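Local coordinates for alpha-L-arabinosidase (Xanthomonas axonopodis pv. citri, PDB 6D25), which probably hydrolyses alpha-L-arabinofuranosyl side groups of arabinoxylans, coping with internal di-substitutions, as a trimeric glycoside hydrolase of family GH51, at residues Q47-F52 against L354-F359; V83-A88 against P393-F398; M265-I270 against D299-K304; F359-E364 against A407-L412. One frame throughout, in Å; residues are numbered along the deposited sequence.

Contact 1: residues Q47-F52 against L354-F359; sequences QLFGQF and LNFDIF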
# COMPACT_ATOMS: atom_id res chain seq x y z
N GLN A 47 2.29 23.82 -23.79
CA GLN A 47 2.44 22.46 -23.26
C GLN A 47 1.50 21.49 -23.98
O GLN A 47 1.60 20.28 -23.78
CB GLN A 47 2.17 22.41 -21.76
CG GLN A 47 2.96 23.41 -20.92
CD GLN A 47 4.45 23.32 -21.09
OE1 GLN A 47 4.98 22.29 -21.46
NE2 GLN A 47 5.13 24.42 -20.77
N LEU A 48 0.61 21.99 -24.85
CA LEU A 48 -0.18 21.11 -25.71
C LEU A 48 0.72 20.36 -26.71
O LEU A 48 0.27 19.37 -27.32
CB LEU A 48 -1.22 21.97 -26.46
CG LEU A 48 -2.35 22.53 -25.60
CD1 LEU A 48 -3.30 23.34 -26.46
CD2 LEU A 48 -3.09 21.44 -24.86
N PHE A 49 1.94 20.79 -26.89
CA PHE A 49 2.89 20.19 -27.84
C PHE A 49 3.92 19.32 -27.11
O PHE A 49 5.03 19.12 -27.63
CB PHE A 49 3.55 21.32 -28.65
CG PHE A 49 2.52 22.07 -29.45
CD1 PHE A 49 2.01 21.53 -30.61
CD2 PHE A 49 1.94 23.23 -28.96
CE1 PHE A 49 0.98 22.16 -31.31
CE2 PHE A 49 0.97 23.90 -29.68
CZ PHE A 49 0.45 23.34 -30.84
N GLY A 50 3.56 18.80 -25.94
CA GLY A 50 4.45 17.94 -25.18
C GLY A 50 4.79 16.65 -25.91
O GLY A 50 4.04 16.15 -26.81
N GLN A 51 5.98 16.13 -25.56
CA GLN A 51 6.49 14.88 -26.06
C GLN A 51 6.55 13.88 -24.88
O GLN A 51 6.38 14.23 -23.72
CB GLN A 51 7.86 15.07 -26.69
CG GLN A 51 7.91 16.10 -27.83
CD GLN A 51 7.33 15.58 -29.13
OE1 GLN A 51 7.16 14.38 -29.34
NE2 GLN A 51 7.01 16.50 -30.03
N PHE A 52 6.78 12.63 -25.24
CA PHE A 52 6.69 11.52 -24.32
C PHE A 52 7.71 10.47 -24.73
O PHE A 52 7.60 9.88 -25.80
CB PHE A 52 5.24 11.00 -24.34
CG PHE A 52 4.96 9.72 -23.61
CD1 PHE A 52 5.71 9.33 -22.51
CD2 PHE A 52 3.91 8.92 -24.03
CE1 PHE A 52 5.44 8.12 -21.88
CE2 PHE A 52 3.65 7.71 -23.40
CZ PHE A 52 4.41 7.32 -22.33
N LEU A 354 -5.55 17.50 -36.67
CA LEU A 354 -6.92 17.48 -36.14
C LEU A 354 -6.92 17.56 -34.61
O LEU A 354 -7.75 18.24 -34.01
CB LEU A 354 -7.66 16.24 -36.63
CG LEU A 354 -7.86 16.14 -38.14
CD1 LEU A 354 -8.43 14.79 -38.50
CD2 LEU A 354 -8.75 17.24 -38.63
N ASN A 355 -5.98 16.87 -33.97
CA ASN A 355 -5.87 16.90 -32.53
C ASN A 355 -5.45 18.28 -32.03
O ASN A 355 -6.05 18.79 -31.06
CB ASN A 355 -4.96 15.80 -32.01
CG ASN A 355 -5.70 14.49 -31.89
OD1 ASN A 355 -6.33 14.21 -30.86
ND2 ASN A 355 -5.64 13.66 -32.95
N PHE A 356 -4.48 18.91 -32.67
CA PHE A 356 -4.11 20.30 -32.30
C PHE A 356 -5.30 21.26 -32.44
O PHE A 356 -5.52 22.09 -31.56
CB PHE A 356 -2.94 20.80 -33.13
CG PHE A 356 -1.66 20.03 -32.93
CD1 PHE A 356 -1.33 19.47 -31.70
CD2 PHE A 356 -0.72 19.98 -33.94
CE1 PHE A 356 -0.10 18.87 -31.49
CE2 PHE A 356 0.51 19.37 -33.72
CZ PHE A 356 0.80 18.79 -32.52
N ASP A 357 -6.08 21.11 -33.51
CA ASP A 357 -7.28 21.93 -33.68
C ASP A 357 -8.19 21.73 -32.46
O ASP A 357 -8.65 22.70 -31.84
CB ASP A 357 -8.02 21.58 -34.97
CG ASP A 357 -7.32 21.92 -36.29
OD1 ASP A 357 -6.30 22.70 -36.26
OD2 ASP A 357 -7.80 21.39 -37.37
N ILE A 358 -8.42 20.46 -32.11
CA ILE A 358 -9.36 20.14 -31.03
C ILE A 358 -8.85 20.68 -29.69
O ILE A 358 -9.58 21.30 -28.91
CB ILE A 358 -9.64 18.64 -31.02
CG1 ILE A 358 -10.50 18.21 -32.20
CG2 ILE A 358 -10.25 18.19 -29.68
CD1 ILE A 358 -10.46 16.70 -32.44
N PHE A 359 -7.58 20.43 -29.38
CA PHE A 359 -7.03 20.90 -28.10
C PHE A 359 -7.18 22.42 -28.00
O PHE A 359 -7.55 22.95 -26.91
CB PHE A 359 -5.55 20.57 -27.95
CG PHE A 359 -5.17 19.11 -27.99
CD1 PHE A 359 -6.04 18.13 -27.61
CD2 PHE A 359 -3.88 18.74 -28.34
CE1 PHE A 359 -5.68 16.78 -27.65
CE2 PHE A 359 -3.50 17.42 -28.35
CZ PHE A 359 -4.40 16.44 -28.03

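Contact 2: residues V83-A88 against P393-F398; sequences VAALKA and PTYHVF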
# COMPACT_ATOMS: atom_id res chain seq x y z
N VAL A 83 18.94 16.01 -31.19
CA VAL A 83 18.96 17.22 -30.40
C VAL A 83 18.57 18.42 -31.28
O VAL A 83 17.71 19.22 -30.90
CB VAL A 83 20.32 17.44 -29.70
CG1 VAL A 83 20.45 18.83 -29.11
CG2 VAL A 83 20.53 16.39 -28.62
N ALA A 84 19.22 18.54 -32.44
CA ALA A 84 18.98 19.69 -33.29
C ALA A 84 17.52 19.70 -33.77
O ALA A 84 16.84 20.75 -33.81
CB ALA A 84 19.97 19.69 -34.41
N ALA A 85 17.02 18.53 -34.15
CA ALA A 85 15.67 18.45 -34.69
C ALA A 85 14.62 18.81 -33.63
O ALA A 85 13.62 19.48 -33.91
CB ALA A 85 15.45 17.08 -35.27
N LEU A 86 14.82 18.36 -32.40
CA LEU A 86 13.85 18.65 -31.35
C LEU A 86 13.94 20.12 -30.93
O LEU A 86 12.91 20.76 -30.67
CB LEU A 86 14.08 17.72 -30.16
CG LEU A 86 13.81 16.24 -30.45
CD1 LEU A 86 14.21 15.40 -29.26
CD2 LEU A 86 12.33 16.00 -30.79
N LYS A 87 15.15 20.68 -30.89
CA LYS A 87 15.27 22.12 -30.61
C LYS A 87 14.51 22.93 -31.67
O LYS A 87 13.90 23.94 -31.33
CB LYS A 87 16.74 22.55 -30.57
CG LYS A 87 17.44 22.11 -29.30
CD LYS A 87 18.89 22.53 -29.24
CE LYS A 87 19.00 24.00 -28.88
NZ LYS A 87 20.41 24.33 -28.64
N ALA A 88 14.56 22.49 -32.92
CA ALA A 88 13.97 23.29 -34.00
C ALA A 88 12.43 23.33 -33.89
O ALA A 88 11.84 24.25 -34.44
CB ALA A 88 14.38 22.74 -35.36
N PRO A 393 6.19 12.83 -41.08
CA PRO A 393 5.13 13.77 -41.37
C PRO A 393 4.58 14.43 -40.11
O PRO A 393 4.25 15.61 -40.13
CB PRO A 393 4.06 12.94 -42.10
CG PRO A 393 4.87 11.90 -42.78
CD PRO A 393 5.93 11.55 -41.74
N THR A 394 4.50 13.69 -39.01
CA THR A 394 3.97 14.21 -37.77
C THR A 394 4.88 15.31 -37.23
O THR A 394 4.39 16.33 -36.76
CB THR A 394 3.80 13.08 -36.74
OG1 THR A 394 2.86 12.15 -37.24
CG2 THR A 394 3.35 13.59 -35.38
N TYR A 395 6.20 15.13 -37.29
CA TYR A 395 7.17 16.17 -36.92
C TYR A 395 6.84 17.49 -37.60
O TYR A 395 6.86 18.56 -36.97
CB TYR A 395 8.58 15.74 -37.29
CG TYR A 395 9.66 16.77 -37.06
CD1 TYR A 395 9.99 17.72 -38.00
CD2 TYR A 395 10.37 16.78 -35.87
CE1 TYR A 395 10.97 18.67 -37.77
CE2 TYR A 395 11.37 17.70 -35.63
CZ TYR A 395 11.69 18.65 -36.59
OH TYR A 395 12.70 19.56 -36.33
N HIS A 396 6.57 17.40 -38.91
CA HIS A 396 6.32 18.60 -39.71
C HIS A 396 5.04 19.28 -39.24
O HIS A 396 4.94 20.51 -39.34
CB HIS A 396 6.27 18.26 -41.19
CG HIS A 396 7.57 17.77 -41.71
ND1 HIS A 396 8.77 18.45 -41.51
CD2 HIS A 396 7.90 16.65 -42.41
CE1 HIS A 396 9.75 17.81 -42.12
NE2 HIS A 396 9.25 16.68 -42.62
N VAL A 397 4.07 18.54 -38.73
CA VAL A 397 2.86 19.20 -38.21
C VAL A 397 3.18 19.94 -36.89
O VAL A 397 2.72 21.09 -36.70
CB VAL A 397 1.70 18.21 -38.04
CG1 VAL A 397 0.45 18.96 -37.58
CG2 VAL A 397 1.40 17.46 -39.32
N PHE A 398 3.98 19.35 -36.02
CA PHE A 398 4.47 20.08 -34.82
C PHE A 398 5.19 21.37 -35.25
O PHE A 398 4.95 22.43 -34.64
CB PHE A 398 5.38 19.21 -33.96
CG PHE A 398 4.62 18.27 -33.05
CD1 PHE A 398 3.94 17.17 -33.54
CD2 PHE A 398 4.57 18.50 -31.68
CE1 PHE A 398 3.25 16.33 -32.70
CE2 PHE A 398 3.87 17.66 -30.83
CZ PHE A 398 3.22 16.58 -31.33

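Contact 3: residues M265-I270 against D299-K304; sequences MHYYTI and DELITK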
# COMPACT_ATOMS: atom_id res chain seq x y z
N MET A 265 -5.61 12.20 -19.05
CA MET A 265 -6.48 11.34 -19.82
C MET A 265 -5.68 10.77 -20.99
O MET A 265 -4.73 11.37 -21.42
CB MET A 265 -7.72 12.08 -20.32
CG MET A 265 -7.47 13.17 -21.31
SD MET A 265 -9.06 13.66 -22.16
CE MET A 265 -9.19 12.37 -23.39
N HIS A 266 -6.07 9.60 -21.45
CA HIS A 266 -5.36 8.86 -22.49
C HIS A 266 -6.38 8.45 -23.56
O HIS A 266 -7.43 7.90 -23.19
CB HIS A 266 -4.70 7.59 -21.95
CG HIS A 266 -3.63 7.85 -20.94
ND1 HIS A 266 -3.05 6.88 -20.20
CD2 HIS A 266 -2.96 8.97 -20.63
CE1 HIS A 266 -2.11 7.38 -19.44
NE2 HIS A 266 -2.04 8.66 -19.67
N TYR A 267 -6.05 8.71 -24.84
CA TYR A 267 -6.87 8.19 -25.94
C TYR A 267 -6.00 7.98 -27.18
O TYR A 267 -5.51 8.95 -27.76
CB TYR A 267 -8.01 9.13 -26.30
CG TYR A 267 -8.83 8.64 -27.47
CD1 TYR A 267 -9.56 7.46 -27.39
CD2 TYR A 267 -8.84 9.32 -28.69
CE1 TYR A 267 -10.26 6.96 -28.46
CE2 TYR A 267 -9.54 8.83 -29.77
CZ TYR A 267 -10.26 7.65 -29.67
OH TYR A 267 -10.93 7.15 -30.77
N TYR A 268 -5.86 6.73 -27.58
CA TYR A 268 -5.17 6.35 -28.79
C TYR A 268 -6.16 6.19 -29.94
O TYR A 268 -7.29 5.73 -29.77
CB TYR A 268 -4.43 5.02 -28.61
CG TYR A 268 -3.22 5.13 -27.73
CD1 TYR A 268 -2.03 5.62 -28.23
CD2 TYR A 268 -3.27 4.79 -26.39
CE1 TYR A 268 -0.91 5.75 -27.42
CE2 TYR A 268 -2.16 4.95 -25.57
CZ TYR A 268 -0.97 5.41 -26.09
OH TYR A 268 0.14 5.57 -25.28
N THR A 269 -5.65 6.53 -31.12
CA THR A 269 -6.38 6.36 -32.34
C THR A 269 -5.97 5.00 -32.93
O THR A 269 -4.83 4.84 -33.40
CB THR A 269 -6.08 7.52 -33.30
OG1 THR A 269 -6.51 8.75 -32.69
CG2 THR A 269 -6.72 7.36 -34.65
N ILE A 270 -6.89 4.03 -32.86
CA ILE A 270 -6.52 2.66 -33.19
C ILE A 270 -7.51 2.16 -34.24
O ILE A 270 -8.54 1.55 -33.91
CB ILE A 270 -6.50 1.74 -31.95
CG1 ILE A 270 -5.72 2.36 -30.80
CG2 ILE A 270 -5.99 0.36 -32.32
CD1 ILE A 270 -5.59 1.46 -29.58
N ASP A 299 -12.58 14.96 -29.47
CA ASP A 299 -13.36 16.13 -29.12
C ASP A 299 -14.50 15.77 -28.15
O ASP A 299 -14.72 16.47 -27.17
CB ASP A 299 -13.92 16.85 -30.35
CG ASP A 299 -14.60 18.15 -29.94
OD1 ASP A 299 -13.93 19.06 -29.48
OD2 ASP A 299 -15.80 18.21 -30.01
N GLU A 300 -15.23 14.69 -28.43
CA GLU A 300 -16.31 14.22 -27.57
C GLU A 300 -15.76 13.86 -26.18
O GLU A 300 -16.36 14.20 -25.16
CB GLU A 300 -17.01 13.02 -28.21
CG GLU A 300 -18.05 12.39 -27.32
CD GLU A 300 -18.69 11.12 -27.87
OE1 GLU A 300 -18.48 10.81 -29.08
OE2 GLU A 300 -19.40 10.47 -27.07
N LEU A 301 -14.65 13.12 -26.13
CA LEU A 301 -14.04 12.72 -24.85
C LEU A 301 -13.66 13.96 -24.03
O LEU A 301 -14.00 14.03 -22.83
CB LEU A 301 -12.80 11.86 -25.10
CG LEU A 301 -13.04 10.53 -25.81
CD1 LEU A 301 -11.70 9.84 -26.03
CD2 LEU A 301 -13.99 9.61 -25.04
N ILE A 302 -12.97 14.92 -24.64
CA ILE A 302 -12.59 16.12 -23.90
C ILE A 302 -13.83 16.84 -23.37
O ILE A 302 -13.87 17.28 -22.21
CB ILE A 302 -11.70 17.04 -24.74
CG1 ILE A 302 -10.33 16.39 -24.94
CG2 ILE A 302 -11.60 18.42 -24.13
CD1 ILE A 302 -9.44 17.08 -25.96
N THR A 303 -14.86 16.95 -24.23
CA THR A 303 -16.07 17.65 -23.87
C THR A 303 -16.67 17.03 -22.62
O THR A 303 -16.98 17.72 -21.64
CB THR A 303 -17.05 17.71 -25.05
OG1 THR A 303 -16.36 18.42 -26.09
CG2 THR A 303 -18.36 18.38 -24.71
N LYS A 304 -16.85 15.73 -22.66
CA LYS A 304 -17.57 15.02 -21.59
C LYS A 304 -16.71 14.94 -20.33
O LYS A 304 -17.25 15.14 -19.23
CB LYS A 304 -18.05 13.66 -22.08
CG LYS A 304 -19.24 13.78 -23.01
CD LYS A 304 -19.77 12.49 -23.56
CE LYS A 304 -20.96 12.77 -24.46
NZ LYS A 304 -21.37 11.54 -25.18

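Contact 4: residues F359-E364 against A407-L412; sequences FSQHAE and ATHLPL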
# COMPACT_ATOMS: atom_id res chain seq x y z
N PHE A 359 -7.58 20.43 -29.38
CA PHE A 359 -7.03 20.90 -28.10
C PHE A 359 -7.18 22.42 -28.00
O PHE A 359 -7.55 22.95 -26.91
CB PHE A 359 -5.55 20.57 -27.95
CG PHE A 359 -5.17 19.11 -27.99
CD1 PHE A 359 -6.04 18.13 -27.61
CD2 PHE A 359 -3.88 18.74 -28.34
CE1 PHE A 359 -5.68 16.78 -27.65
CE2 PHE A 359 -3.50 17.42 -28.35
CZ PHE A 359 -4.40 16.44 -28.03
N SER A 360 -6.89 23.12 -29.10
CA SER A 360 -6.91 24.58 -29.08
C SER A 360 -8.34 25.11 -28.88
O SER A 360 -8.52 26.24 -28.37
CB SER A 360 -6.25 25.14 -30.32
OG SER A 360 -7.12 25.11 -31.44
N GLN A 361 -9.37 24.32 -29.24
CA GLN A 361 -10.77 24.68 -29.04
C GLN A 361 -11.18 24.49 -27.56
O GLN A 361 -12.27 24.92 -27.17
CB GLN A 361 -11.72 23.82 -29.89
CG GLN A 361 -11.51 23.91 -31.37
CD GLN A 361 -11.35 25.35 -31.81
OE1 GLN A 361 -12.32 26.13 -31.76
NE2 GLN A 361 -10.10 25.72 -32.16
N HIS A 362 -10.36 23.79 -26.76
CA HIS A 362 -10.68 23.48 -25.36
C HIS A 362 -9.60 24.05 -24.47
O HIS A 362 -9.32 23.49 -23.39
CB HIS A 362 -10.82 21.96 -25.18
CG HIS A 362 -12.01 21.39 -25.89
ND1 HIS A 362 -13.25 21.40 -25.30
CD2 HIS A 362 -12.14 20.82 -27.10
CE1 HIS A 362 -14.13 20.87 -26.14
NE2 HIS A 362 -13.47 20.49 -27.27
N ALA A 363 -9.04 25.20 -24.86
CA ALA A 363 -7.77 25.68 -24.29
C ALA A 363 -7.93 26.13 -22.84
O ALA A 363 -6.94 26.23 -22.14
CB ALA A 363 -7.22 26.82 -25.13
N GLU A 364 -9.14 26.47 -22.39
CA GLU A 364 -9.26 26.87 -20.97
C GLU A 364 -9.04 25.68 -20.02
O GLU A 364 -8.47 25.86 -18.93
CB GLU A 364 -10.57 27.59 -20.62
CG GLU A 364 -11.78 27.05 -21.32
CD GLU A 364 -11.86 27.44 -22.80
OE1 GLU A 364 -11.77 26.48 -23.69
OE2 GLU A 364 -11.94 28.71 -23.08
N ALA A 407 -0.10 30.93 -27.83
CA ALA A 407 -0.88 31.87 -28.64
C ALA A 407 -2.23 32.10 -27.96
O ALA A 407 -2.52 31.51 -26.89
CB ALA A 407 -1.08 31.32 -30.04
N THR A 408 -3.03 32.96 -28.57
CA THR A 408 -4.38 33.26 -28.14
C THR A 408 -5.36 32.58 -29.12
O THR A 408 -5.29 32.82 -30.33
CB THR A 408 -4.60 34.78 -28.10
OG1 THR A 408 -3.68 35.35 -27.18
CG2 THR A 408 -6.00 35.18 -27.72
N HIS A 409 -6.26 31.79 -28.59
CA HIS A 409 -7.31 31.15 -29.39
C HIS A 409 -8.19 32.21 -30.07
O HIS A 409 -8.64 33.17 -29.42
CB HIS A 409 -8.16 30.23 -28.51
CG HIS A 409 -9.44 29.80 -29.14
ND1 HIS A 409 -9.48 28.84 -30.13
CD2 HIS A 409 -10.73 30.20 -28.93
CE1 HIS A 409 -10.74 28.67 -30.48
NE2 HIS A 409 -11.53 29.49 -29.77
N LEU A 410 -8.50 32.01 -31.36
CA LEU A 410 -9.49 32.79 -32.05
C LEU A 410 -10.61 31.87 -32.56
O LEU A 410 -10.33 30.80 -33.13
CB LEU A 410 -8.87 33.53 -33.24
CG LEU A 410 -7.70 34.45 -32.91
CD1 LEU A 410 -7.12 35.01 -34.19
CD2 LEU A 410 -8.06 35.57 -31.95
N PRO A 411 -11.87 32.28 -32.37
CA PRO A 411 -13.00 31.46 -32.85
C PRO A 411 -12.96 31.35 -34.37
O PRO A 411 -12.89 32.38 -35.05
CB PRO A 411 -14.27 32.17 -32.39
CG PRO A 411 -13.77 32.97 -31.16
CD PRO A 411 -12.36 33.36 -31.51
N LEU A 412 -12.99 30.13 -34.87
CA LEU A 412 -13.11 29.85 -36.31
C LEU A 412 -14.30 28.90 -36.48
O LEU A 412 -14.22 27.78 -36.02
CB LEU A 412 -11.82 29.25 -36.86
CG LEU A 412 -11.90 28.83 -38.35
CD1 LEU A 412 -12.01 30.02 -39.29
CD2 LEU A 412 -10.66 28.05 -38.75
O HOH W 1 -7.39 27.93 -31.62
O HOH W 2 -9.94 28.22 -33.60
O HOH W 3 -13.58 28.17 -32.63
O HOH W 4 -12.03 26.86 -34.67

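Contact 1: residues Q47-F52 against L354-F359
F49 drives one edge of its ring into the face of F356, and this T-shaped pair forms the centre of the contact between the turn at 47-50 and one flank of the helix. The leading atom is F49 CE1, which stands above the middle of the F356 ring, almost the same distance from each of its six carbons; the nearest, F356 CE1, is 3.5 Å from F49 CE1. The ring centroids of F49 and F356 lie 4.6 Å apart and the planes meet at 56°, a tilted form of the edge-to-face arrangement. Both side chains leave the main chain with CG opposite the carbonyl carbon (chi1 -62° in F49 and -63° in F356), which swings each ring across the gap although neither CB is aimed straight at the partner.

The contact is buried between the strands and the outer helices of the (beta/alpha)8 barrel. Strand 51-52 pairs with 93-96 through Q51, while Q47 and G50, just before it, bond the backbone of the last strand, 366-371; helix 346-361 packs outside that closure. Nearby, L48 does face the helix: both its methyls touch the CB of F359, with L48 CD1 at 3.9 Å and L48 CD2 at 4.0 Å from F359 CB. The two side chains run past each other in opposite senses, and the ring of F359 goes on to touch I302 of helix 285-312 and A369 of strand 366-371. F356 is also engaged by F398 of helix 393-400 in a second edge-to-face pair, and F49 rests in addition on Y404.

Contact 2: residues V83-A88 against P393-F398
Y395 spans the gap between two helices and puts its hydroxyl on the main chain of A85: Y395 OH donates to A85 O over 2.6 Å, a short bond. The phenol arrives from the side of the carbonyl, with a C=O...donor angle of 121° and the donor tilted 21° from the carbonyl plane. Relative to the ring, the acceptor lies at the edge and close to the ring plane, so that Y395 CE2 also comes within 3.3 Å of A85 O.

The backbones themselves stay well apart, the nearest pair of CA atoms, in A88 and F398, being 10.1 Å from each other. The extended tyrosine bridges that interval because its CG lies opposite the backbone N (chi1 175°), which directs the ring straight out from its helix. Two small methyl groups lie close to the hydroxyl: A88 CB is 3.7 Å from Y395 OH, and A85 CB is 3.9 Å from Y395 OH. Beside these two methyls the hydroxyl reaches the carbonyl of A85, to which A88 N makes just a weak bond. The neighbouring A88 O is taken by K402 NZ.

Behind Y395, V397 packs on helix 346-361 and H396 touches strand 468-473 of the beta domain. Helix 80-88 leads into barrel strand 93-96, whereas helix 393-400 comes after the closing strand 366-371, beyond two short strands; a tyrosine thus ties early and late helices together across the seam of a (beta/alpha)8 barrel, the fold of GH51 catalytic domains.

Contact 3: residues M265-I270 against D299-K304
D299 O is gripped twice by T303, one turn further along helix 285-312: T303 OG1 donates to it at 2.8 Å and T303 N at 3.0 Å, the two donors approaching from opposite faces of the carbonyl plane. The hydroxyl's C=O...donor angle is 145°. On the same stretch K304 NZ forms a 2.9 Å salt bridge to E300 OE2. These bonds belong to the outward flank of the helix; the flank turned to the strand is apolar.

There L301 sets one methyl on the aromatic face of Y267. L301 CD1 lies 3.7 Å from the Y267 ring centroid and 27° off the ring normal, displaced toward the CG side, a CH-pi contact in which the two side chains cross at about a right angle. The far end of that ring is fixed separately, Y267 OH being bonded to R294 O earlier in the helix. M265 covers the adjoining surface. Its CG is wedged between the backbone N and the carbonyl carbon (chi1 65°) and the chain, extended at chi2, bends at chi3, which carries M265 CE to 4.0 Å from L301 CB and leaves M265 SD 4.1 Å from I302 CG1.

Strand 265-269 and helix 299-304 run nearly antiparallel, their axes 10.4 Å apart, as the first two elements of a beta-alpha-beta unit that continues into strand 319-325. H266, between M265 and Y267, points the other way, toward the barrel interior. Between these two segments the contact is therefore apolar, resting on dispersion forces and a methyl-aromatic touch, while polar bonds to the strand come from earlier in the helix, at R294 and T295.

Contact 4: residues F359-E364 against A407-L412
H409, on a strand of the C-terminal beta domain, lays its imidazole against the last turn of helix 346-361 from the (beta/alpha)8 barrel, so the contact belongs to the junction of these two domains. The close-packed half is direct. H409 CG lies opposite its backbone N (chi1 166°), which sends the ring over to the helix, where S360 O and the amide of Q361 receive it. Q361 begins by pointing away from the strand, but its chain bends at chi2 (-46°) and brings the amide back to the CE1 edge of the ring, the two planes 62° apart. Q361 OE1 then sits 3.3 Å from H409 CE1. S360 O is equally near H409 ND1, at 3.3 Å, but the angle is too poor for a hydrogen bond.

The other half is wet. Waters take over where the strand moves off toward L412: water 2 probably links Q361 NE2 to L410 O, and water 3, 2.6 Å from Q361 OE1, probably joins that atom to L412 N. Water 4, whose bond to Q361 OE1 is weak, probably continues to L412 O. The amide thus probably reaches three backbone atoms through water. S360 OG, bonded to D357 O within the helix, also accepts from water 1 at 2.8 Å; the same water lies in the plane of the imidazole, 2.7 Å from H409 ND1.

How the contacts relate
Contact 1 forms the hub. Its centre is about 14 Å from that of contact 2 and about 12 Å from those of contacts 3 and 4, whereas contacts 2 and 3 stand about 24 Å apart on opposite sides of the chain's centre. Helix 346-361 serves both contacts 1 and 4, which share F359, and F398 carries the packing from contact 1 into contact 2. Along the chain, contact 3 is nested within the long loops closed by contacts 1 and 2, which interlock; contact 4 follows contacts 1 and 3 and crosses contact 2. D299 OD1 approaches H362 NE2 between contacts 3 and 4, a probable hydrogen bond. The set ties the barrel's first and last elements to the beta domain.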